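Local coordinates for putative 2-dehydro-3-deoxygalactonokinase (Sinorhizobium meliloti, PDB 3T69), which probably phosphorylates 2-dehydro-3-deoxy-D-galactonate with ATP, a step in the breakdown of galactose through the DeLey-Doudoroff pathway, at residues 147-152 and 272-277. Numbering follows the deposited sequence.
Sequences CMPGTH and TLYRTA
Pro149 lays its CB on the ring of Tyr274, over the centre of one face: the carbon stands 3.5 Å from the ring centroid and 12° off the normal, a clear CH-pi contact. Cys147, where strand 143-148 is about to end, adds an oblique sulfur-aromatic contact; with SG anti to the backbone N (chi1 158°), the sulfur sits beside the carbonyl carbon, 4.0 Å from Tyr274 CD1. Leu264 of the adjacent parallel strand touches all three side chains and closes this tightly packed part, where Tyr274 and Cys147 are buried. Beyond the partly exposed Pro149 the contact thins quickly, as the loop turns off through Gly150 to the exposed Thr151. The phenol end is polar: Tyr274 OH hydrogen-bonds to Glu248 and Thr171. Replacing Tyr274 with an alanine would probably strip Pro149 CB of its aromatic platform and leave Glu248 and Thr171 without their shared hydroxyl partner. The arrangement fits the ASKHA nucleotide-binding fold, joining the loop at the C-terminal end of inner strand 143-148 to helix 268-280, which follows strand 261-264 and a glycine-rich turn. With no hydrogen bond between the two segments, their direct contact is apolar, CH-pi and sulfur-aromatic, and polar anchoring of the tyrosine is left to its outside partners.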
loop_
_atom_site.group_PDB
_atom_site.type_symbol
_atom_site.label_atom_id
_atom_site.label_comp_id
_atom_site.label_asym_id
_atom_site.label_seq_id
_atom_site.Cartn_x
_atom_site.Cartn_y
_atom_site.Cartn_z
ATOM N N CYS B 147 4.365 -13.157 -17.083
ATOM C CA CYS B 147 4.072 -12.050 -16.190
ATOM C C CYS B 147 3.122 -11.165 -16.892
ATOM O O CYS B 147 3.414 -10.728 -17.992
ATOM C CB CYS B 147 5.356 -11.272 -15.834
ATOM S SG CYS B 147 5.196 -9.534 -15.260
ATOM N N MET B 148 1.989 -10.858 -16.252
ATOM C CA MET B 148 0.961 -10.035 -16.896
ATOM C C MET B 148 0.627 -8.789 -16.078
ATOM O O MET B 148 -0.359 -8.776 -15.400
ATOM C CB MET B 148 -0.308 -10.894 -17.191
ATOM C CG MET B 148 0.009 -12.325 -17.741
ATOM S SD MET B 148 -1.325 -13.509 -17.966
ATOM C CE MET B 148 -2.322 -12.441 -18.971
ATOM N N PRO B 149 1.442 -7.717 -16.176
ATOM C CA PRO B 149 1.318 -6.484 -15.382
ATOM C C PRO B 149 -0.031 -5.850 -15.569
ATOM O O PRO B 149 -0.733 -6.299 -16.428
ATOM C CB PRO B 149 2.364 -5.579 -16.014
ATOM C CG PRO B 149 2.530 -6.106 -17.422
ATOM C CD PRO B 149 2.499 -7.574 -17.197
ATOM N N GLY B 150 -0.342 -4.791 -14.792
ATOM C CA GLY B 150 -1.623 -4.020 -14.793
ATOM C C GLY B 150 -2.016 -3.581 -13.361
ATOM O O GLY B 150 -1.246 -3.736 -12.443
ATOM N N THR B 151 -3.209 -3.026 -13.154
ATOM C CA THR B 151 -3.718 -2.828 -11.791
ATOM C C THR B 151 -3.381 -3.995 -10.855
ATOM O O THR B 151 -2.911 -3.780 -9.743
ATOM C CB THR B 151 -5.228 -2.719 -11.783
ATOM O OG1 THR B 151 -5.619 -1.706 -12.703
ATOM C CG2 THR B 151 -5.698 -2.327 -10.432
ATOM N N HIS B 152 -3.671 -5.222 -11.300
ATOM C CA HIS B 152 -3.316 -6.433 -10.582
ATOM C C HIS B 152 -2.369 -7.247 -11.483
ATOM O O HIS B 152 -2.692 -7.568 -12.611
ATOM C CB HIS B 152 -4.549 -7.295 -10.235
ATOM C CG HIS B 152 -5.547 -6.641 -9.314
ATOM N ND1 HIS B 152 -6.861 -7.065 -9.232
ATOM C CD2 HIS B 152 -5.430 -5.620 -8.431
ATOM C CE1 HIS B 152 -7.511 -6.327 -8.346
ATOM N NE2 HIS B 152 -6.672 -5.427 -7.862
ATOM N N THR B 272 6.732 -1.352 -21.318
ATOM C CA THR B 272 8.121 -0.865 -21.360
ATOM C C THR B 272 8.688 -0.926 -19.933
ATOM O O THR B 272 9.617 -1.732 -19.639
ATOM C CB THR B 272 8.222 0.569 -22.000
ATOM O OG1 THR B 272 7.887 0.511 -23.398
ATOM C CG2 THR B 272 9.621 1.148 -21.871
ATOM N N LEU B 273 8.084 -0.134 -19.047
ATOM C CA LEU B 273 8.379 -0.162 -17.605
ATOM C C LEU B 273 8.720 -1.544 -17.013
ATOM O O LEU B 273 9.729 -1.691 -16.325
ATOM C CB LEU B 273 7.218 0.456 -16.851
ATOM C CG LEU B 273 7.545 1.223 -15.566
ATOM C CD1 LEU B 273 8.628 2.288 -15.794
ATOM C CD2 LEU B 273 6.256 1.890 -15.037
ATOM N N TYR B 274 7.922 -2.568 -17.300
ATOM C CA TYR B 274 8.243 -3.895 -16.800
ATOM C C TYR B 274 9.423 -4.620 -17.446
ATOM O O TYR B 274 10.115 -5.405 -16.772
ATOM C CB TYR B 274 7.014 -4.810 -16.796
ATOM C CG TYR B 274 6.144 -4.705 -15.553
ATOM C CD1 TYR B 274 6.142 -5.714 -14.590
ATOM C CD2 TYR B 274 5.330 -3.608 -15.339
ATOM C CE1 TYR B 274 5.325 -5.635 -13.428
ATOM C CE2 TYR B 274 4.517 -3.528 -14.193
ATOM C CZ TYR B 274 4.534 -4.533 -13.250
ATOM O OH TYR B 274 3.723 -4.437 -12.143
ATOM N N ARG B 275 9.661 -4.386 -18.745
ATOM C CA ARG B 275 10.754 -5.109 -19.440
ATOM C C ARG B 275 11.999 -4.496 -18.871
ATOM O O ARG B 275 12.986 -5.189 -18.557
ATOM C CB ARG B 275 10.699 -4.906 -20.990
ATOM N N THR B 276 11.916 -3.174 -18.726
ATOM C CA THR B 276 12.995 -2.381 -18.167
ATOM C C THR B 276 13.315 -2.917 -16.773
ATOM O O THR B 276 14.471 -3.264 -16.447
ATOM C CB THR B 276 12.551 -0.931 -18.094
ATOM O OG1 THR B 276 12.213 -0.494 -19.407
ATOM C CG2 THR B 276 13.618 -0.037 -17.527
ATOM N N ALA B 277 12.264 -3.037 -15.971
ATOM C CA ALA B 277 12.427 -3.480 -14.622
ATOM C C ALA B 277 12.896 -4.936 -14.582
ATOM O O ALA B 277 13.744 -5.297 -13.770
ATOM C CB ALA B 277 11.124 -3.247 -13.844
#